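Local coordinates for Lmo0488 protein (Listeria monocytogenes serovar 1/2a, PDB 5TED), which probably binds DNA as a LysR-type transcriptional regulator, activating protocatechuate biosynthesis genes in response to shikimate, which this effector-binding domain holds, at residues Pro19-Asn24 / Lys197-Arg202; Asp49-Lys54 / Glu64-Ile69. All coordinates share one frame; numbering follows the deposited sequence.

In the fold
Both contacts belong to the shikimate-holding, LysR-type effector-binding domain and draw on its large mixed sheet. Their centres lie 21 Å apart and their nearest atoms about 9 Å apart, so they do not touch. Contact 1 joins helix 17-26 to helix 191-208 across almost the whole sequence; both segments of contact 2 fall between them in the chain. The paired strands 69-84 and 177-184 are common to both: side chains of segment 197-202 rest on each, while Leu50 and Ile69, the latter at the start of 69-84, pack on 177-184. Contact 1 thus packs the chain's last helix against its first, while contact 2 joins the ends of a local helix-strand-loop connection.

Contact 1 (Pro19-Asn24 / Lys197-Arg202); sequences PELVQN and KDFALR
Phe199 and Ala200 of one helix meet Leu21 and Asn24 of another, and the contact between the two segments is one of van der Waals packing. The short helical axes approach to 10.5 Å with an angle of 122° between their directions, and only 187 Å² is buried, which describes a spaced, steeply crossed pair bridged by side chains.

The apolar part centres on Leu21. Its CD2 methyl touches CE2 of Phe199 at 4.0 Å and lies 4.1 Å from CB of Ala200, so a single branch touches both ring and alanine, whose CA (4.0 Å from CD2) is as near as its CB. The backbones come nearest here, Leu21 CA to Ala200 CA being 6.5 Å, consistent with the small alanine side chain.

The aromatic ring provides the second kind of contact. With CG anti to the backbone N (chi1 161°), Phe199 extends across the gap. CB of Asn24 meets CZ of Phe199 at the ring edge, 3.6 Å away, while the backbone O of Leu21 approaches CE2 of Phe199 obliquely at 3.2 Å.

The Asn24 amide bonds within its own helix: ND2 turns back to Glu20 O at 2.9 Å with an N-H...O angle of 166°. The backbone N of Asn24 bonds the same oxygen from the opposite face, so two donors grip it. Just beyond segment 197-202, Tyr203 OH hydrogen-bonds Glu20 OE2, a polar link between the helices.

This is the packing of first helix against last in a domain of the periplasmic-binding-protein type. Phe25 meets the ring of Phe199, and Ala200 rests on Leu74 of strand 69-84. Val22 packs on Tyr149 of the second subunit, so helix 17-26 touches both helix 191-208 and the dimer partner.

Contact 2 (Asp49-Lys54 / Glu64-Ile69); sequences DLKNEK and ENEPDI
Lys51 and Glu66 meet with their side chains crossing at about a right angle, joined by a salt bridge. The lysine chain is extended beyond CG and carries NZ to within 3.0 Å of Glu66 OE1. Glu66 bends at chi2 (-68°), which turns its carboxylate back to present OE1. The ammonium arrives on the syn side of that oxygen, 23° out of the carboxylate plane, and NZ lies 3.9 Å from OE2, so the grip is essentially one-oxygen.

Ile69 lies across the lysine chain, again nearly perpendicular: its CD1 methyl comes 4.2 Å from Lys51 CE, giving the aliphatic stem an apolar neighbour. The other branch of Ile69 serves a different partner. CG2, anti to the backbone N, meets Leu50 CD1 at 4.1 Å, the two side chains passing at a slant. The charged pair therefore sits beside a more buried Leu50-Ile69 contact.

Each backbone turns nearby. Glu66 to Ile69 form a type I turn, with Ile69 N bonded to Glu66 O. Beyond the helix, Asn52 OD1 accepts from Lys54 N at 2.9 Å, making an Asx turn.

The contact ties the loop between strands 57-60 and 69-84 to the end of the preceding helix, away from the shikimate pocket, the Leu50 side chain being about 12 Å from the ligand. Leu50 and Ile69 both pack on Ala182 of strand 177-184, the antiparallel neighbour of strand 69-84 in the mixed sheet, so helix 43-51 ends against two adjoining strands.

Contact 1 (Pro19-Asn24 / Lys197-Arg202)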
loop_
_atom_site.group_PDB
_atom_site.type_symbol
_atom_site.label_atom_id
_atom_site.label_comp_id
_atom_site.label_asym_id
_atom_site.label_seq_id
_atom_site.Cartn_x
_atom_site.Cartn_y
_atom_site.Cartn_z
ATOM N N PRO A 19 1.030 11.768 8.418
ATOM C CA PRO A 19 1.200 13.159 7.956
ATOM C C PRO A 19 0.749 14.193 8.975
ATOM O O PRO A 19 1.444 15.196 9.190
ATOM C CB PRO A 19 0.311 13.210 6.700
ATOM C CG PRO A 19 0.324 11.781 6.182
ATOM C CD PRO A 19 0.314 10.935 7.430
ATOM N N GLU A 20 -0.401 13.963 9.623
ATOM C CA GLU A 20 -0.905 14.905 10.622
ATOM C C GLU A 20 0.042 15.019 11.810
ATOM O O GLU A 20 0.319 16.123 12.298
ATOM C CB GLU A 20 -2.294 14.468 11.095
ATOM C CG GLU A 20 -2.977 15.499 12.057
ATOM C CD GLU A 20 -4.422 15.126 12.422
ATOM O OE1 GLU A 20 -4.960 14.160 11.845
ATOM O OE2 GLU A 20 -5.025 15.807 13.281
ATOM N N LEU A 21 0.535 13.883 12.301
ATOM C CA LEU A 21 1.486 13.882 13.411
ATOM C C LEU A 21 2.795 14.565 13.027
ATOM O O LEU A 21 3.328 15.388 13.783
ATOM C CB LEU A 21 1.753 12.434 13.846
ATOM C CG LEU A 21 0.615 11.720 14.578
ATOM C CD1 LEU A 21 0.932 10.264 14.739
ATOM C CD2 LEU A 21 0.398 12.349 15.974
ATOM N N VAL A 22 3.336 14.231 11.855
ATOM C CA VAL A 22 4.627 14.785 11.444
ATOM C C VAL A 22 4.519 16.281 11.200
ATOM O O VAL A 22 5.384 17.062 11.613
ATOM C CB VAL A 22 5.129 14.056 10.189
ATOM C CG1 VAL A 22 6.238 14.863 9.523
ATOM C CG2 VAL A 22 5.629 12.652 10.555
ATOM N N GLN A 23 3.451 16.710 10.531
ATOM C CA GLN A 23 3.283 18.129 10.251
ATOM C C GLN A 23 3.170 18.929 11.550
ATOM O O GLN A 23 3.832 19.959 11.715
ATOM C CB GLN A 23 2.064 18.338 9.344
ATOM C CG GLN A 23 1.948 19.744 8.746
ATOM C CD GLN A 23 1.378 20.748 9.714
ATOM O OE1 GLN A 23 0.483 20.433 10.490
ATOM N NE2 GLN A 23 1.886 21.968 9.665
ATOM N N ASN A 24 2.349 18.456 12.497
ATOM C CA ASN A 24 2.179 19.189 13.750
ATOM C C ASN A 24 3.440 19.131 14.611
ATOM O O ASN A 24 3.839 20.142 15.203
ATOM C CB ASN A 24 0.968 18.651 14.519
ATOM C CG ASN A 24 -0.351 19.243 14.027
ATOM O OD1 ASN A 24 -0.720 20.345 14.435
ATOM N ND2 ASN A 24 -1.065 18.523 13.158
ATOM N N LYS A 197 7.671 10.511 20.420
ATOM C CA LYS A 197 6.788 9.597 21.138
ATOM C C LYS A 197 5.858 10.361 22.072
ATOM O O LYS A 197 4.636 10.175 22.035
ATOM C CB LYS A 197 7.608 8.571 21.921
ATOM C CG LYS A 197 6.770 7.561 22.715
ATOM C CD LYS A 197 7.672 6.691 23.608
ATOM C CE LYS A 197 6.866 5.659 24.383
ATOM N NZ LYS A 197 7.784 4.791 25.179
ATOM N N ASP A 198 6.423 11.221 22.927
ATOM C CA ASP A 198 5.595 11.981 23.861
ATOM C C ASP A 198 4.599 12.872 23.125
ATOM O O ASP A 198 3.421 12.955 23.506
ATOM C CB ASP A 198 6.475 12.834 24.777
ATOM C CG ASP A 198 7.314 12.002 25.737
ATOM O OD1 ASP A 198 7.046 10.789 25.888
ATOM O OD2 ASP A 198 8.229 12.578 26.364
ATOM N N PHE A 199 5.055 13.555 22.078
ATOM C CA PHE A 199 4.153 14.390 21.297
ATOM C C PHE A 199 2.994 13.581 20.737
ATOM O O PHE A 199 1.824 13.988 20.835
ATOM C CB PHE A 199 4.907 15.078 20.162
ATOM C CG PHE A 199 4.001 15.578 19.087
ATOM C CD1 PHE A 199 3.410 16.816 19.191
ATOM C CD2 PHE A 199 3.749 14.803 17.971
ATOM C CE1 PHE A 199 2.550 17.269 18.205
ATOM C CE2 PHE A 199 2.904 15.248 16.981
ATOM C CZ PHE A 199 2.306 16.484 17.095
ATOM N N ALA A 200 3.303 12.434 20.121
ATOM C CA ALA A 200 2.271 11.653 19.448
ATOM C C ALA A 200 1.255 11.094 20.430
ATOM O O ALA A 200 0.054 11.096 20.147
ATOM C CB ALA A 200 2.912 10.518 18.658
ATOM N N LEU A 201 1.706 10.612 21.590
ATOM C CA LEU A 201 0.749 10.084 22.564
ATOM C C LEU A 201 -0.177 11.179 23.088
ATOM O O LEU A 201 -1.393 10.960 23.254
ATOM C CB LEU A 201 1.507 9.415 23.711
ATOM C CG LEU A 201 2.148 8.080 23.301
ATOM C CD1 LEU A 201 2.959 7.473 24.433
ATOM C CD2 LEU A 201 1.073 7.105 22.834
ATOM N N ARG A 202 0.384 12.356 23.385
ATOM C CA ARG A 202 -0.433 13.490 23.809
ATOM C C ARG A 202 -1.439 13.868 22.732
ATOM O O ARG A 202 -2.613 14.132 23.023
ATOM C CB ARG A 202 0.449 14.695 24.140
ATOM C CG ARG A 202 1.136 14.678 25.504
ATOM C CD ARG A 202 1.700 16.078 25.872
ATOM N NE ARG A 202 2.423 16.721 24.769
ATOM C CZ ARG A 202 3.741 16.634 24.574
ATOM N NH1 ARG A 202 4.498 15.931 25.417
ATOM N NH2 ARG A 202 4.310 17.247 23.535
#

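Contact 2 (Asp49-Lys54 / Glu64-Ile69)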
loop_
_atom_site.group_PDB
_atom_site.type_symbol
_atom_site.label_atom_id
_atom_site.label_comp_id
_atom_site.label_asym_id
_atom_site.label_seq_id
_atom_site.Cartn_x
_atom_site.Cartn_y
_atom_site.Cartn_z
ATOM N N ASP A 49 11.113 -5.792 13.216
ATOM C CA ASP A 49 11.929 -4.632 12.864
ATOM C C ASP A 49 12.013 -3.620 13.993
ATOM O O ASP A 49 12.920 -2.774 13.990
ATOM C CB ASP A 49 11.405 -3.965 11.596
ATOM C CG ASP A 49 11.769 -4.739 10.348
ATOM O OD1 ASP A 49 12.672 -5.587 10.442
ATOM O OD2 ASP A 49 11.199 -4.477 9.269
ATOM N N LEU A 50 11.102 -3.687 14.965
ATOM C CA LEU A 50 11.308 -2.951 16.206
ATOM C C LEU A 50 12.380 -3.625 17.044
ATOM O O LEU A 50 13.278 -2.959 17.575
ATOM C CB LEU A 50 10.010 -2.859 17.005
ATOM C CG LEU A 50 9.197 -1.587 17.172
ATOM C CD1 LEU A 50 8.239 -1.836 18.331
ATOM C CD2 LEU A 50 10.056 -0.360 17.440
ATOM N N LYS A 51 12.309 -4.957 17.165
ATOM C CA LYS A 51 13.262 -5.678 18.002
ATOM C C LYS A 51 14.676 -5.575 17.446
ATOM O O LYS A 51 15.637 -5.469 18.214
ATOM C CB LYS A 51 12.873 -7.154 18.127
ATOM C CG LYS A 51 11.692 -7.412 19.015
ATOM C CD LYS A 51 11.217 -8.857 18.876
ATOM C CE LYS A 51 10.004 -9.122 19.755
ATOM N NZ LYS A 51 9.503 -10.513 19.560
ATOM N N ASN A 52 14.826 -5.628 16.122
ATOM C CA ASN A 52 16.141 -5.511 15.508
ATOM C C ASN A 52 16.546 -4.065 15.286
ATOM O O ASN A 52 17.555 -3.809 14.626
ATOM C CB ASN A 52 16.194 -6.297 14.187
ATOM C CG ASN A 52 15.304 -5.705 13.105
ATOM O OD1 ASN A 52 14.976 -4.516 13.122
ATOM N ND2 ASN A 52 14.924 -6.540 12.136
ATOM N N GLU A 53 15.768 -3.118 15.808
ATOM C CA GLU A 53 16.099 -1.699 15.856
ATOM C C GLU A 53 16.123 -1.039 14.489
ATOM O O GLU A 53 16.635 0.079 14.370
ATOM C CB GLU A 53 17.441 -1.475 16.559
ATOM C CG GLU A 53 17.440 -1.961 18.007
ATOM C CD GLU A 53 18.778 -1.784 18.688
ATOM O OE1 GLU A 53 19.475 -2.803 18.906
ATOM O OE2 GLU A 53 19.128 -0.628 19.003
ATOM N N LYS A 54 15.572 -1.682 13.452
ATOM C CA LYS A 54 15.405 -0.989 12.178
ATOM C C LYS A 54 14.493 0.219 12.336
ATOM O O LYS A 54 14.703 1.255 11.688
ATOM C CB LYS A 54 14.851 -1.940 11.118
ATOM C CG LYS A 54 15.900 -2.836 10.491
ATOM C CD LYS A 54 15.388 -3.453 9.195
ATOM C CE LYS A 54 16.504 -4.148 8.421
ATOM N NZ LYS A 54 17.194 -5.178 9.243
ATOM N N GLU A 64 -0.337 -9.931 21.460
ATOM C CA GLU A 64 -0.220 -10.580 22.753
ATOM C C GLU A 64 1.113 -11.308 22.877
ATOM O O GLU A 64 1.714 -11.729 21.882
ATOM C CB GLU A 64 -1.386 -11.544 22.966
ATOM C CG GLU A 64 -2.509 -10.913 23.749
ATOM C CD GLU A 64 -3.657 -11.863 23.986
ATOM O OE1 GLU A 64 -3.405 -13.070 24.193
ATOM O OE2 GLU A 64 -4.814 -11.398 23.962
ATOM N N ASN A 65 1.577 -11.436 24.123
ATOM C CA ASN A 65 2.789 -12.185 24.456
ATOM C C ASN A 65 4.024 -11.586 23.796
ATOM O O ASN A 65 4.877 -12.297 23.265
ATOM C CB ASN A 65 2.639 -13.659 24.089
ATOM C CG ASN A 65 1.947 -14.437 25.169
ATOM O OD1 ASN A 65 0.725 -14.571 25.164
ATOM N ND2 ASN A 65 2.721 -14.947 26.119
ATOM N N GLU A 66 4.133 -10.264 23.858
ATOM C CA GLU A 66 5.317 -9.537 23.412
ATOM C C GLU A 66 5.798 -8.678 24.568
ATOM O O GLU A 66 5.729 -7.445 24.519
ATOM C CB GLU A 66 5.013 -8.691 22.176
ATOM C CG GLU A 66 4.649 -9.503 20.957
ATOM C CD GLU A 66 5.831 -10.294 20.456
ATOM O OE1 GLU A 66 6.933 -10.076 21.000
ATOM O OE2 GLU A 66 5.666 -11.116 19.532
ATOM N N PRO A 67 6.305 -9.307 25.630
ATOM C CA PRO A 67 6.659 -8.550 26.839
ATOM C C PRO A 67 7.792 -7.554 26.632
ATOM O O PRO A 67 7.954 -6.644 27.455
ATOM C CB PRO A 67 7.056 -9.651 27.828
ATOM C CG PRO A 67 7.551 -10.760 26.952
ATOM C CD PRO A 67 6.673 -10.730 25.734
ATOM N N ASP A 68 8.591 -7.709 25.576
ATOM C CA ASP A 68 9.668 -6.771 25.289
ATOM C C ASP A 68 9.184 -5.491 24.626
ATOM O O ASP A 68 9.968 -4.538 24.510
ATOM C CB ASP A 68 10.716 -7.445 24.405
ATOM C CG ASP A 68 11.366 -8.645 25.084
ATOM O OD1 ASP A 68 11.463 -8.647 26.334
ATOM O OD2 ASP A 68 11.772 -9.579 24.364
ATOM N N ILE A 69 7.930 -5.441 24.183
ATOM C CA ILE A 69 7.409 -4.296 23.449
ATOM C C ILE A 69 6.387 -3.587 24.318
ATOM O O ILE A 69 5.509 -4.230 24.906
ATOM C CB ILE A 69 6.799 -4.717 22.105
ATOM C CG1 ILE A 69 7.889 -5.322 21.217
ATOM C CG2 ILE A 69 6.197 -3.518 21.407
ATOM C CD1 ILE A 69 7.397 -5.840 19.928
#